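Uncharacterized protein (Nitrosospira multiformis, PDB 3P51) is of unknown function but belongs to a Bet v 1-like polyketide cyclase and lipid-transport family, so it probably binds a small apolar ligand. Local coordinates at residues A[31-36]-A[126-131]; A[50-55]-A[72-77]; A[18-23]-A[137-142]; A[108-113]-A[130-135]; A[112-115]-A[121-124]. One frame throughout, in Å; residues are numbered along the deposited sequence.

Contact 1. Residues A[31-36]-A[126-131]; sequences PSLIKS and NTVYRS
The backbones of residues 31-36 and 126-131 approach most closely at Leu33 and Ser131, whose CA atoms lie 6.9 Å apart. The first segment is the last part of the loop between helix 14-21 and strand 37-40; the second is part of helix 120-139, the long C-terminal helix of the Bet v 1-like, helix-grip fold. No direct hydrogen bond crosses the contact, which rests on one apolar touch and one bridging water. Leu33 reaches the helix with its CD1 branch, which lies 3.8 Å from Val128 CG2, and the two side chains meet at about a right angle. Leu33 has CG anti to the backbone N (chi1 -169°), which sets CD1 against Val128 while Leu33 CB stays beside Ser131 OG, 3.9 Å away.

The hydroxyl of Ser131 is tied to the loop by water 1. Leu33 N donates to that water over 3.0 Å, and the same water sits 2.9 Å from Ser131 OG. One water thus links the main-chain N-H of Leu33 to the hydroxyl of Ser131 where no direct bond is made. Ser32 adds only its CB, 4.0 Å from Ser131 OG; its own hydroxyl hydrogen-bonds to Asp135, one helical turn further on, giving the loop a second hold on the same helix.

The loop is also braced from within by Lys35, whose NZ serves two carbonyls. Lys35 NZ hydrogen-bonds to Pro31 O at 2.9 Å, in the carbonyl plane, and to Ser32 O at 2.9 Å, from above that carbonyl's plane.

Contact 2. Residues A[50-55]-A[72-77]; sequences ARRLLN and IMYSMD
Arg51 opens the contact by reaching across to Asp77 with NH2, which lies 2.9 Å from Asp77 OD2 in a salt bridge. The N-H points almost straight at the oxygen, at 174°, and the oxygen lies close to the guanidinium plane. On the acid's side the approach is different: NH2 comes from above the carboxylate plane, the two flat groups being turned 52° apart. A bend in the Arg51 chain at chi3 (82°) swings the guanidinium round to this position. Asp77 OD2 is also hydrogen-bonded to Thr61 OG1, while its other oxygen, Asp77 OD1, accepts from Ser75 OG at 2.7 Å, so both carboxylate oxygens are engaged.

Arg52, next in sequence, has its NH2 over one face of the Tyr74 ring, 4.2 Å from Tyr74 CE2. Any cation-pi attraction is long and at most weak; the guanidinium is instead held by a salt bridge to Asp60 and a hydrogen bond from NH1 to Phe24 O.

Strand 58-66, which supplies Asp60 and Thr61, runs between strands 51-54 and 71-78 in the antiparallel sheet of the Bet v 1-like fold. The two segments therefore meet through side chains across an intervening strand, and Tyr74 OH continues to Tyr129 on helix 120-139.

Contact 3. Residues A[18-23]-A[137-142]; sequences WSRIRN and AAEFTS
The last turn of the C-terminal helix 120-139 is clasped here to the short helix 14-21, two helical elements of the Bet v 1-like, helix-grip fold. The clasp is a two-nitrogen salt bridge made side-on. Arg20 NE donates to Glu139 OE2 at 2.6 Å, and Arg20 NH2 reaches Glu139 OE1 at 3.2 Å on its syn lone pair. Both oxygens lie near the guanidinium plane, although the carboxylate is twisted 39° against it. Arg20 starts with CG anti to the backbone N (chi1 -177°) and then bends at chi2 (72°), which lays the NE and NH2 edge of the guanidinium against the carboxylate.

Beside the charges, Phe140, the first residue to leave helical geometry, presents its ring edge: Arg20 CB lies near the plane of the ring, 4.0 Å from Phe140 CZ. Glu139 CG rests over a face of the same ring, and Phe140 also packs on Val10 of strand 3-10.

Replacing Arg20 by an alanine removes the guanidinium, which would probably leave the Glu139 carboxylate without its charge mate in this contact.

Because Arg20 NH1 is bonded to Ser28 OG as well, three nitrogens fix the guanidinium's rotation, and the opposite charges are likely to be largely neutralised within the clasp.

Contact 4. Residues A[108-113]-A[130-135]; sequences VEWSGS and RSLLAD
Trp110 and Val108, in residues 108-113 of strand 105-116, pack against Leu132 and Leu133, in residues 130-135 of helix 120-139, joining sheet and C-terminal helix in the core of the helix-grip fold. The axes of these short segments run nearly antiparallel, at 161°, and approach to 10.0 Å, a separation spanned by these four buried side chains.

Packing is tightest at the six-membered part of the indole. Leu132 lies obliquely to it, with CD1 3.5 Å from Trp110 CH2, while Leu132 CB stands 3.7 Å from Trp110 CZ3. Leu133 approaches the same indole differently: its CD2 meets the edge near the ring plane, 3.8 Å from Trp110 CE3. Trp110 is turned into this position with chi1 at -149°, some 30° short of a fully anti arrangement. Its one polar side-chain atom, NE1, is satisfied by Tyr74 of strand 71-78, and its ring also meets that of Tyr129.

The outer sides of both elements take no part. Arg130 and Ala134 lie on the exposed side of the helix, and Arg130 bonds instead to Asn6 of strand 3-10. On the strand, Glu109 points away from the helix, bonds to Tyr5 and packs on Leu98 of a neighbouring subunit, so at this point the strand's other side meets a neighbouring subunit.

At the Val108 end the side chains slide past each other in opposite directions, and Leu133 CD2 reaches Val108 CG1 at 3.7 Å.

Contact 5. Residues A[112-115]-A[121-124]; sequences GSWE and AVEY
Trp114 holds CG between its backbone N and carbonyl carbon, the crowded position (chi1 62°), and chi2 near 97° then turns the indole so that its CZ2 and NE1 corner meets Ala121 and Val122. On the helix side, Val122 has CG1 anti to its backbone N (chi1 162°), which leaves CG2 as the branch nearer the ring.

The closest touch is between Trp114 CZ2 and Ala121 CB, 3.6 Å apart, with the methyl set obliquely to the indole. Val122 comes in at the ring edge: its N lies near the ring plane, 3.9 Å from Trp114 CZ2, and its CG2 is 4.0 Å from Trp114 CZ2.

In the Bet v 1-like fold this is the short connection by which strand 105-116 turns back into the long C-terminal helix, so the indole fills the angle between the end of the strand and the first turn of the helix. Tyr91 of strand 88-100 meets the indole with the ring planes about 15° apart, and Val4 of strand 3-10 also packs on it.

Water 2 lies in the ring plane at the indole edge, accepting from Trp114 NE1 at 3.1 Å. It also accepts from Ala121 N at 3.1 Å. A serine in place of Trp114 would probably open a gap beside the Ala121 methyl and leave the water held from this contact by Ala121 N alone.

Contacts 1, 3, 4 and 5 all use helix 120-139, and they follow it from contact 5 near its start to contact 3 at its end, centres about 24 Å apart. Contacts 1 and 4 share Arg130 and Ser131, with centres about 9 Å apart; contacts 4 and 5 share Gly112 and Ser113 on strand 105-116. Contact 2 lies farther across the sheet, about 15 Å between centres from contact 4. It joins contact 1 through Asn55, whose OD1 is 2.7 Å from Lys35 N. Tyr74 OH hydrogen-bonds to Trp110 NE1 (3.0 Å), joining contacts 2 and 4, and to Tyr129 OH; the three gather between sheet and helix, where relatives bind apolar ligands, consistent with a pocket there.

Contact 1. Residues A[31-36]-A[126-131]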
# COMPACT_ATOMS: atom_id res chain seq x y z
N PRO A 31 20.88 -7.23 -20.93
CA PRO A 31 22.28 -7.52 -21.29
C PRO A 31 23.15 -6.29 -21.51
O PRO A 31 24.37 -6.41 -21.47
CB PRO A 31 22.14 -8.31 -22.60
CG PRO A 31 20.83 -7.87 -23.18
CD PRO A 31 19.93 -7.56 -22.01
N SER A 32 22.54 -5.12 -21.72
CA SER A 32 23.33 -3.91 -21.97
C SER A 32 24.18 -3.56 -20.76
O SER A 32 25.39 -3.40 -20.87
CB SER A 32 22.43 -2.72 -22.33
OG SER A 32 21.77 -2.93 -23.57
N LEU A 33 23.54 -3.44 -19.60
CA LEU A 33 24.26 -3.03 -18.41
C LEU A 33 24.70 -4.23 -17.56
O LEU A 33 25.79 -4.22 -16.99
CB LEU A 33 23.41 -2.07 -17.59
CG LEU A 33 24.07 -1.33 -16.43
CD1 LEU A 33 23.40 0.01 -16.22
CD2 LEU A 33 24.01 -2.17 -15.17
N ILE A 34 23.86 -5.25 -17.48
CA ILE A 34 24.17 -6.41 -16.64
C ILE A 34 24.96 -7.48 -17.41
O ILE A 34 24.41 -8.16 -18.27
CB ILE A 34 22.90 -7.06 -16.06
CG1 ILE A 34 22.04 -6.01 -15.34
CG2 ILE A 34 23.28 -8.19 -15.11
CD1 ILE A 34 22.82 -5.17 -14.34
N LYS A 35 26.23 -7.63 -17.08
CA LYS A 35 27.11 -8.56 -17.77
C LYS A 35 27.20 -9.91 -17.06
O LYS A 35 27.46 -10.94 -17.69
CB LYS A 35 28.51 -7.96 -17.92
CG LYS A 35 28.53 -6.62 -18.64
CD LYS A 35 27.83 -6.71 -19.98
CE LYS A 35 27.98 -5.41 -20.76
NZ LYS A 35 27.10 -5.42 -21.97
N SER A 36 27.00 -9.91 -15.76
CA SER A 36 27.02 -11.14 -14.99
C SER A 36 26.10 -11.02 -13.78
O SER A 36 26.00 -9.96 -13.17
CB SER A 36 28.44 -11.46 -14.53
OG SER A 36 28.91 -10.47 -13.64
N ASN A 126 19.14 7.05 -12.28
CA ASN A 126 18.26 7.31 -13.42
C ASN A 126 18.84 6.67 -14.68
O ASN A 126 18.12 6.07 -15.46
CB ASN A 126 18.05 8.82 -13.64
CG ASN A 126 16.95 9.39 -12.78
OD1 ASN A 126 16.02 8.67 -12.40
ND2 ASN A 126 17.04 10.67 -12.46
N THR A 127 20.14 6.81 -14.86
CA THR A 127 20.81 6.26 -16.04
C THR A 127 20.76 4.74 -16.04
O THR A 127 20.45 4.13 -17.05
CB THR A 127 22.26 6.75 -16.13
OG1 THR A 127 22.26 8.13 -16.52
CG2 THR A 127 23.03 5.94 -17.16
N VAL A 128 21.08 4.14 -14.90
CA VAL A 128 21.00 2.69 -14.75
C VAL A 128 19.58 2.16 -15.01
O VAL A 128 19.38 1.31 -15.88
CB VAL A 128 21.49 2.25 -13.35
CG1 VAL A 128 21.00 0.83 -13.02
CG2 VAL A 128 23.02 2.34 -13.27
N TYR A 129 18.60 2.67 -14.28
CA TYR A 129 17.23 2.20 -14.47
C TYR A 129 16.69 2.40 -15.88
O TYR A 129 15.99 1.55 -16.40
CB TYR A 129 16.29 2.80 -13.43
CG TYR A 129 16.51 2.19 -12.07
CD1 TYR A 129 16.76 0.83 -11.94
CD2 TYR A 129 16.51 2.96 -10.92
CE1 TYR A 129 16.98 0.25 -10.70
CE2 TYR A 129 16.72 2.39 -9.67
CZ TYR A 129 16.95 1.04 -9.57
OH TYR A 129 17.17 0.46 -8.34
N ARG A 130 17.04 3.51 -16.52
CA ARG A 130 16.54 3.75 -17.87
C ARG A 130 17.13 2.74 -18.85
O ARG A 130 16.45 2.29 -19.76
CB ARG A 130 16.83 5.20 -18.30
CG ARG A 130 15.91 6.19 -17.62
CD ARG A 130 16.45 7.61 -17.62
NE ARG A 130 15.63 8.49 -16.78
CZ ARG A 130 15.92 9.76 -16.51
NH1 ARG A 130 17.04 10.30 -17.02
NH2 ARG A 130 15.12 10.48 -15.74
N SER A 131 18.38 2.36 -18.63
CA SER A 131 19.02 1.35 -19.46
C SER A 131 18.40 -0.03 -19.28
O SER A 131 18.14 -0.73 -20.24
CB SER A 131 20.53 1.29 -19.19
OG SER A 131 21.09 0.14 -19.80
O HOH W 1 20.69 -2.70 -19.32

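Contact 2. Residues A[50-55]-A[72-77]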
# COMPACT_ATOMS: atom_id res chain seq x y z
N ALA A 50 17.38 -14.16 -0.52
CA ALA A 50 18.32 -14.53 -1.57
C ALA A 50 19.18 -13.33 -1.89
O ALA A 50 18.73 -12.20 -1.70
CB ALA A 50 17.57 -14.98 -2.82
N ARG A 51 20.39 -13.56 -2.39
CA ARG A 51 21.28 -12.46 -2.74
C ARG A 51 21.90 -12.68 -4.11
O ARG A 51 21.90 -13.78 -4.64
CB ARG A 51 22.37 -12.29 -1.69
CG ARG A 51 21.85 -12.35 -0.26
CD ARG A 51 22.98 -12.17 0.74
NE ARG A 51 23.30 -10.76 0.91
CZ ARG A 51 24.30 -10.30 1.65
NH1 ARG A 51 25.10 -11.14 2.30
NH2 ARG A 51 24.49 -8.99 1.75
N ARG A 52 22.43 -11.61 -4.68
CA ARG A 52 23.07 -11.73 -5.97
C ARG A 52 24.17 -10.71 -6.06
O ARG A 52 24.10 -9.66 -5.41
CB ARG A 52 22.07 -11.52 -7.11
CG ARG A 52 21.37 -10.17 -7.08
CD ARG A 52 20.24 -10.08 -8.13
NE ARG A 52 19.71 -8.72 -8.21
CZ ARG A 52 18.62 -8.38 -8.90
NH1 ARG A 52 17.94 -9.30 -9.57
NH2 ARG A 52 18.22 -7.12 -8.92
N LEU A 53 25.18 -11.02 -6.86
CA LEU A 53 26.22 -10.08 -7.21
C LEU A 53 26.18 -9.83 -8.73
O LEU A 53 26.29 -10.76 -9.52
CB LEU A 53 27.59 -10.65 -6.81
CG LEU A 53 28.76 -9.70 -7.04
CD1 LEU A 53 28.75 -8.61 -5.96
CD2 LEU A 53 30.07 -10.46 -7.02
N LEU A 54 26.02 -8.57 -9.12
CA LEU A 54 25.97 -8.20 -10.54
C LEU A 54 27.23 -7.45 -10.97
O LEU A 54 27.69 -6.55 -10.27
CB LEU A 54 24.76 -7.32 -10.82
CG LEU A 54 23.46 -7.68 -10.09
CD1 LEU A 54 22.45 -6.56 -10.24
CD2 LEU A 54 22.90 -8.99 -10.61
N ASN A 55 27.75 -7.80 -12.14
CA ASN A 55 28.93 -7.14 -12.69
C ASN A 55 30.09 -7.14 -11.70
O ASN A 55 31.00 -6.32 -11.80
CB ASN A 55 28.62 -5.69 -13.10
CG ASN A 55 27.62 -5.60 -14.24
OD1 ASN A 55 27.29 -6.60 -14.87
ND2 ASN A 55 27.14 -4.39 -14.52
N ILE A 72 9.10 -7.14 -7.13
CA ILE A 72 10.36 -7.60 -6.55
C ILE A 72 10.99 -6.41 -5.83
O ILE A 72 11.15 -5.35 -6.42
CB ILE A 72 11.33 -8.05 -7.65
CG1 ILE A 72 10.78 -9.26 -8.40
CG2 ILE A 72 12.71 -8.33 -7.07
CD1 ILE A 72 11.70 -9.73 -9.52
N MSE A 73 11.34 -6.56 -4.55
CA MSE A 73 12.00 -5.47 -3.83
C MSE A 73 13.31 -5.97 -3.26
O MSE A 73 13.39 -7.08 -2.76
CB MSE A 73 11.15 -4.93 -2.69
CG MSE A 73 9.82 -4.34 -3.10
SE MSE A 73 8.87 -3.61 -1.53
CE MSE A 73 10.41 -2.86 -0.64
N TYR A 74 14.33 -5.12 -3.29
CA TYR A 74 15.64 -5.55 -2.83
C TYR A 74 16.41 -4.40 -2.23
O TYR A 74 16.18 -3.23 -2.56
CB TYR A 74 16.43 -6.13 -4.01
CG TYR A 74 16.56 -5.15 -5.15
CD1 TYR A 74 17.64 -4.28 -5.24
CD2 TYR A 74 15.58 -5.08 -6.15
CE1 TYR A 74 17.75 -3.37 -6.28
CE2 TYR A 74 15.69 -4.19 -7.19
CZ TYR A 74 16.77 -3.33 -7.25
OH TYR A 74 16.86 -2.44 -8.29
N SER A 75 17.35 -4.73 -1.35
CA SER A 75 18.32 -3.76 -0.86
C SER A 75 19.57 -3.88 -1.71
O SER A 75 19.96 -4.98 -2.10
CB SER A 75 18.66 -4.02 0.61
OG SER A 75 19.19 -5.33 0.80
N MSE A 76 20.20 -2.75 -2.01
CA MSE A 76 21.54 -2.77 -2.58
C MSE A 76 22.55 -2.64 -1.44
O MSE A 76 22.71 -1.56 -0.87
CB MSE A 76 21.73 -1.64 -3.58
CG MSE A 76 23.03 -1.76 -4.34
SE MSE A 76 23.65 -0.02 -4.97
CE MSE A 76 22.19 0.32 -6.24
N ASP A 77 23.22 -3.74 -1.11
CA ASP A 77 24.13 -3.78 0.03
C ASP A 77 25.53 -3.26 -0.30
O ASP A 77 26.23 -2.72 0.56
CB ASP A 77 24.21 -5.21 0.57
CG ASP A 77 22.83 -5.86 0.74
OD1 ASP A 77 21.86 -5.15 1.12
OD2 ASP A 77 22.71 -7.08 0.51

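Contact 3. Residues A[18-23]-A[137-142]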
# COMPACT_ATOMS: atom_id res chain seq x y z
N TRP A 18 6.09 -10.72 -16.97
CA TRP A 18 6.40 -11.26 -15.65
C TRP A 18 7.22 -12.54 -15.77
O TRP A 18 8.22 -12.71 -15.08
CB TRP A 18 5.11 -11.51 -14.85
CG TRP A 18 5.34 -11.99 -13.42
CD1 TRP A 18 4.89 -13.15 -12.85
CD2 TRP A 18 6.09 -11.31 -12.39
NE1 TRP A 18 5.30 -13.24 -11.54
CE2 TRP A 18 6.03 -12.12 -11.23
CE3 TRP A 18 6.79 -10.10 -12.33
CZ2 TRP A 18 6.66 -11.77 -10.02
CZ3 TRP A 18 7.42 -9.74 -11.12
CH2 TRP A 18 7.35 -10.58 -9.99
N SER A 19 6.81 -13.44 -16.66
CA SER A 19 7.51 -14.70 -16.82
C SER A 19 9.00 -14.47 -17.08
O SER A 19 9.86 -15.25 -16.67
CB SER A 19 6.89 -15.54 -17.93
OG SER A 19 7.74 -16.62 -18.25
N ARG A 20 9.29 -13.37 -17.77
CA ARG A 20 10.66 -13.05 -18.15
C ARG A 20 11.50 -12.46 -17.00
O ARG A 20 12.68 -12.77 -16.88
CB ARG A 20 10.64 -12.09 -19.35
CG ARG A 20 12.02 -11.73 -19.90
CD ARG A 20 12.65 -12.91 -20.64
NE ARG A 20 13.80 -12.51 -21.44
CZ ARG A 20 15.07 -12.85 -21.19
NH1 ARG A 20 15.35 -13.61 -20.14
NH2 ARG A 20 16.04 -12.43 -21.99
N ILE A 21 10.89 -11.61 -16.16
CA ILE A 21 11.66 -10.87 -15.15
C ILE A 21 11.50 -11.39 -13.72
O ILE A 21 12.13 -10.88 -12.81
CB ILE A 21 11.26 -9.39 -15.12
CG1 ILE A 21 9.80 -9.23 -14.67
CG2 ILE A 21 11.47 -8.75 -16.49
CD1 ILE A 21 9.50 -7.90 -14.03
N ARG A 22 10.67 -12.41 -13.53
CA ARG A 22 10.21 -12.78 -12.19
C ARG A 22 11.26 -13.47 -11.31
O ARG A 22 11.05 -13.67 -10.12
CB ARG A 22 8.94 -13.65 -12.27
CG ARG A 22 9.17 -15.10 -12.68
CD ARG A 22 7.83 -15.85 -12.78
NE ARG A 22 8.01 -17.19 -13.33
CZ ARG A 22 7.94 -18.32 -12.63
NH1 ARG A 22 7.70 -18.29 -11.32
NH2 ARG A 22 8.11 -19.49 -13.24
N ASN A 23 12.40 -13.82 -11.91
CA ASN A 23 13.42 -14.58 -11.19
C ASN A 23 14.58 -13.69 -10.74
O ASN A 23 15.33 -13.18 -11.56
CB ASN A 23 13.92 -15.74 -12.05
CG ASN A 23 14.80 -16.71 -11.28
OD1 ASN A 23 15.68 -16.29 -10.53
ND2 ASN A 23 14.56 -18.00 -11.44
N ALA A 137 12.05 -3.21 -22.83
CA ALA A 137 11.21 -2.75 -23.93
C ALA A 137 11.71 -3.26 -25.28
O ALA A 137 10.92 -3.71 -26.11
CB ALA A 137 11.14 -1.23 -23.94
N ALA A 138 13.01 -3.20 -25.50
CA ALA A 138 13.57 -3.62 -26.78
C ALA A 138 13.27 -5.09 -27.03
O ALA A 138 13.10 -5.50 -28.18
CB ALA A 138 15.07 -3.35 -26.84
N GLU A 139 13.19 -5.87 -25.97
CA GLU A 139 12.90 -7.29 -26.11
C GLU A 139 11.44 -7.55 -26.49
O GLU A 139 11.13 -8.51 -27.20
CB GLU A 139 13.27 -8.06 -24.84
CG GLU A 139 12.73 -9.47 -24.82
CD GLU A 139 13.59 -10.43 -24.02
OE1 GLU A 139 14.76 -10.11 -23.72
OE2 GLU A 139 13.08 -11.53 -23.71
N PHE A 140 10.54 -6.68 -26.04
CA PHE A 140 9.12 -6.83 -26.32
C PHE A 140 8.60 -5.67 -27.16
O PHE A 140 7.94 -4.76 -26.64
CB PHE A 140 8.32 -6.91 -25.02
CG PHE A 140 8.63 -8.12 -24.19
CD1 PHE A 140 8.27 -9.38 -24.62
CD2 PHE A 140 9.26 -7.98 -22.97
CE1 PHE A 140 8.55 -10.49 -23.84
CE2 PHE A 140 9.53 -9.09 -22.19
CZ PHE A 140 9.18 -10.35 -22.63
N THR A 141 8.88 -5.70 -28.46
CA THR A 141 8.49 -4.60 -29.34
C THR A 141 7.07 -4.79 -29.89
O THR A 141 6.53 -5.90 -29.88
CB THR A 141 9.48 -4.43 -30.49
OG1 THR A 141 10.81 -4.34 -29.96
CG2 THR A 141 9.18 -3.17 -31.28
N SER A 142 6.48 -3.70 -30.36
CA SER A 142 5.15 -3.73 -30.97
C SER A 142 5.13 -4.65 -32.19
O SER A 142 4.07 -4.98 -32.71
CB SER A 142 4.71 -2.32 -31.35
OG SER A 142 3.41 -2.33 -31.93

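Contact 4. Residues A[108-113]-A[130-135]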
# COMPACT_ATOMS: atom_id res chain seq x y z
N VAL A 108 5.53 -0.93 -16.70
CA VAL A 108 6.62 -1.34 -15.81
C VAL A 108 7.16 -0.13 -15.05
O VAL A 108 7.56 0.85 -15.65
CB VAL A 108 7.80 -1.95 -16.60
CG1 VAL A 108 8.81 -2.55 -15.65
CG2 VAL A 108 7.29 -3.00 -17.58
N GLU A 109 7.17 -0.20 -13.72
CA GLU A 109 7.75 0.89 -12.94
C GLU A 109 8.90 0.39 -12.07
O GLU A 109 8.88 -0.73 -11.57
CB GLU A 109 6.69 1.57 -12.07
CG GLU A 109 5.97 0.63 -11.13
CD GLU A 109 4.90 1.32 -10.30
OE1 GLU A 109 4.83 2.57 -10.32
OE2 GLU A 109 4.11 0.61 -9.63
N TRP A 110 9.91 1.23 -11.92
CA TRP A 110 11.06 0.90 -11.09
C TRP A 110 11.38 2.10 -10.22
O TRP A 110 11.65 3.19 -10.73
CB TRP A 110 12.26 0.55 -11.97
CG TRP A 110 13.19 -0.46 -11.38
CD1 TRP A 110 13.52 -0.61 -10.06
CD2 TRP A 110 13.91 -1.48 -12.08
NE1 TRP A 110 14.41 -1.64 -9.90
CE2 TRP A 110 14.67 -2.20 -11.13
CE3 TRP A 110 14.00 -1.84 -13.43
CZ2 TRP A 110 15.50 -3.27 -11.48
CZ3 TRP A 110 14.82 -2.91 -13.78
CH2 TRP A 110 15.56 -3.60 -12.81
N SER A 111 11.31 1.91 -8.90
CA SER A 111 11.61 2.95 -7.93
C SER A 111 12.88 2.62 -7.17
O SER A 111 13.21 1.46 -6.93
CB SER A 111 10.47 3.09 -6.91
OG SER A 111 9.19 3.05 -7.52
N GLY A 112 13.60 3.67 -6.76
CA GLY A 112 14.77 3.51 -5.93
C GLY A 112 14.75 4.59 -4.89
O GLY A 112 14.37 5.73 -5.17
N SER A 113 15.14 4.26 -3.67
CA SER A 113 15.27 5.28 -2.65
C SER A 113 16.37 4.92 -1.70
O SER A 113 16.65 3.74 -1.46
CB SER A 113 13.93 5.48 -1.92
OG SER A 113 13.54 4.30 -1.25
N ARG A 130 17.04 3.51 -16.52
CA ARG A 130 16.54 3.75 -17.87
C ARG A 130 17.13 2.74 -18.85
O ARG A 130 16.45 2.29 -19.76
CB ARG A 130 16.83 5.20 -18.30
CG ARG A 130 15.91 6.19 -17.62
CD ARG A 130 16.45 7.61 -17.62
NE ARG A 130 15.63 8.49 -16.78
CZ ARG A 130 15.92 9.76 -16.51
NH1 ARG A 130 17.04 10.30 -17.02
NH2 ARG A 130 15.12 10.48 -15.74
N SER A 131 18.38 2.36 -18.63
CA SER A 131 19.02 1.35 -19.46
C SER A 131 18.40 -0.03 -19.28
O SER A 131 18.14 -0.73 -20.24
CB SER A 131 20.53 1.29 -19.19
OG SER A 131 21.09 0.14 -19.80
N LEU A 132 18.18 -0.42 -18.02
CA LEU A 132 17.56 -1.71 -17.73
C LEU A 132 16.17 -1.80 -18.35
O LEU A 132 15.82 -2.79 -19.00
CB LEU A 132 17.49 -1.95 -16.22
CG LEU A 132 18.80 -1.96 -15.43
CD1 LEU A 132 18.53 -2.05 -13.94
CD2 LEU A 132 19.71 -3.09 -15.87
N LEU A 133 15.37 -0.76 -18.16
CA LEU A 133 14.02 -0.73 -18.72
C LEU A 133 14.06 -0.73 -20.25
O LEU A 133 13.23 -1.38 -20.90
CB LEU A 133 13.25 0.48 -18.21
CG LEU A 133 12.88 0.45 -16.73
CD1 LEU A 133 12.29 1.76 -16.28
CD2 LEU A 133 11.92 -0.69 -16.44
N ALA A 134 15.00 0.00 -20.83
CA ALA A 134 15.15 0.07 -22.28
C ALA A 134 15.43 -1.30 -22.90
O ALA A 134 14.93 -1.62 -23.98
CB ALA A 134 16.24 1.07 -22.67
N ASP A 135 16.25 -2.11 -22.22
CA ASP A 135 16.45 -3.50 -22.63
C ASP A 135 15.13 -4.28 -22.62
O ASP A 135 14.81 -5.04 -23.53
CB ASP A 135 17.46 -4.20 -21.72
CG ASP A 135 18.90 -3.88 -22.08
OD1 ASP A 135 19.13 -3.29 -23.16
OD2 ASP A 135 19.81 -4.21 -21.28

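Contact 5. Residues A[112-115]-A[121-124]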
# COMPACT_ATOMS: atom_id res chain seq x y z
N GLY A 112 13.60 3.67 -6.76
CA GLY A 112 14.77 3.51 -5.93
C GLY A 112 14.75 4.59 -4.89
O GLY A 112 14.37 5.73 -5.17
N SER A 113 15.14 4.26 -3.67
CA SER A 113 15.27 5.28 -2.65
C SER A 113 16.37 4.92 -1.70
O SER A 113 16.65 3.74 -1.46
CB SER A 113 13.93 5.48 -1.92
OG SER A 113 13.54 4.30 -1.25
N TRP A 114 17.02 5.94 -1.15
CA TRP A 114 18.14 5.74 -0.26
C TRP A 114 18.37 6.97 0.59
O TRP A 114 17.73 8.00 0.38
CB TRP A 114 19.40 5.40 -1.06
CG TRP A 114 19.86 6.47 -2.01
CD1 TRP A 114 20.82 7.40 -1.78
CD2 TRP A 114 19.38 6.70 -3.34
NE1 TRP A 114 20.98 8.20 -2.89
CE2 TRP A 114 20.10 7.79 -3.86
CE3 TRP A 114 18.42 6.09 -4.14
CZ2 TRP A 114 19.89 8.28 -5.14
CZ3 TRP A 114 18.20 6.58 -5.42
CH2 TRP A 114 18.93 7.67 -5.91
N GLU A 115 19.26 6.85 1.57
CA GLU A 115 19.68 7.97 2.40
C GLU A 115 21.10 8.33 2.02
O GLU A 115 21.92 7.45 1.71
CB GLU A 115 19.63 7.61 3.89
CG GLU A 115 18.25 7.09 4.35
CD GLU A 115 17.22 8.20 4.50
OE1 GLU A 115 17.61 9.37 4.67
OE2 GLU A 115 16.01 7.90 4.46
N ALA A 121 24.01 10.49 -6.43
CA ALA A 121 23.60 9.22 -7.02
C ALA A 121 22.33 9.30 -7.87
O ALA A 121 21.96 8.30 -8.50
CB ALA A 121 23.44 8.16 -5.94
N VAL A 122 21.65 10.44 -7.87
CA VAL A 122 20.35 10.53 -8.53
C VAL A 122 20.49 10.38 -10.03
O VAL A 122 19.84 9.53 -10.64
CB VAL A 122 19.60 11.85 -8.20
CG1 VAL A 122 18.49 12.12 -9.22
CG2 VAL A 122 19.03 11.81 -6.79
N GLU A 123 21.34 11.19 -10.64
CA GLU A 123 21.55 11.07 -12.08
C GLU A 123 22.02 9.66 -12.42
O GLU A 123 21.55 9.06 -13.39
CB GLU A 123 22.56 12.10 -12.58
CG GLU A 123 22.98 11.85 -14.03
CD GLU A 123 23.76 12.99 -14.66
OE1 GLU A 123 24.68 13.53 -14.00
OE2 GLU A 123 23.45 13.36 -15.82
N TYR A 124 22.94 9.14 -11.62
CA TYR A 124 23.54 7.83 -11.90
C TYR A 124 22.50 6.69 -11.92
O TYR A 124 22.50 5.85 -12.83
CB TYR A 124 24.69 7.53 -10.92
CG TYR A 124 25.31 6.16 -11.11
CD1 TYR A 124 26.41 5.97 -11.94
CD2 TYR A 124 24.80 5.04 -10.45
CE1 TYR A 124 26.98 4.72 -12.12
CE2 TYR A 124 25.36 3.79 -10.62
CZ TYR A 124 26.45 3.63 -11.46
OH TYR A 124 27.00 2.38 -11.62
O HOH W 2 23.12 10.38 -3.44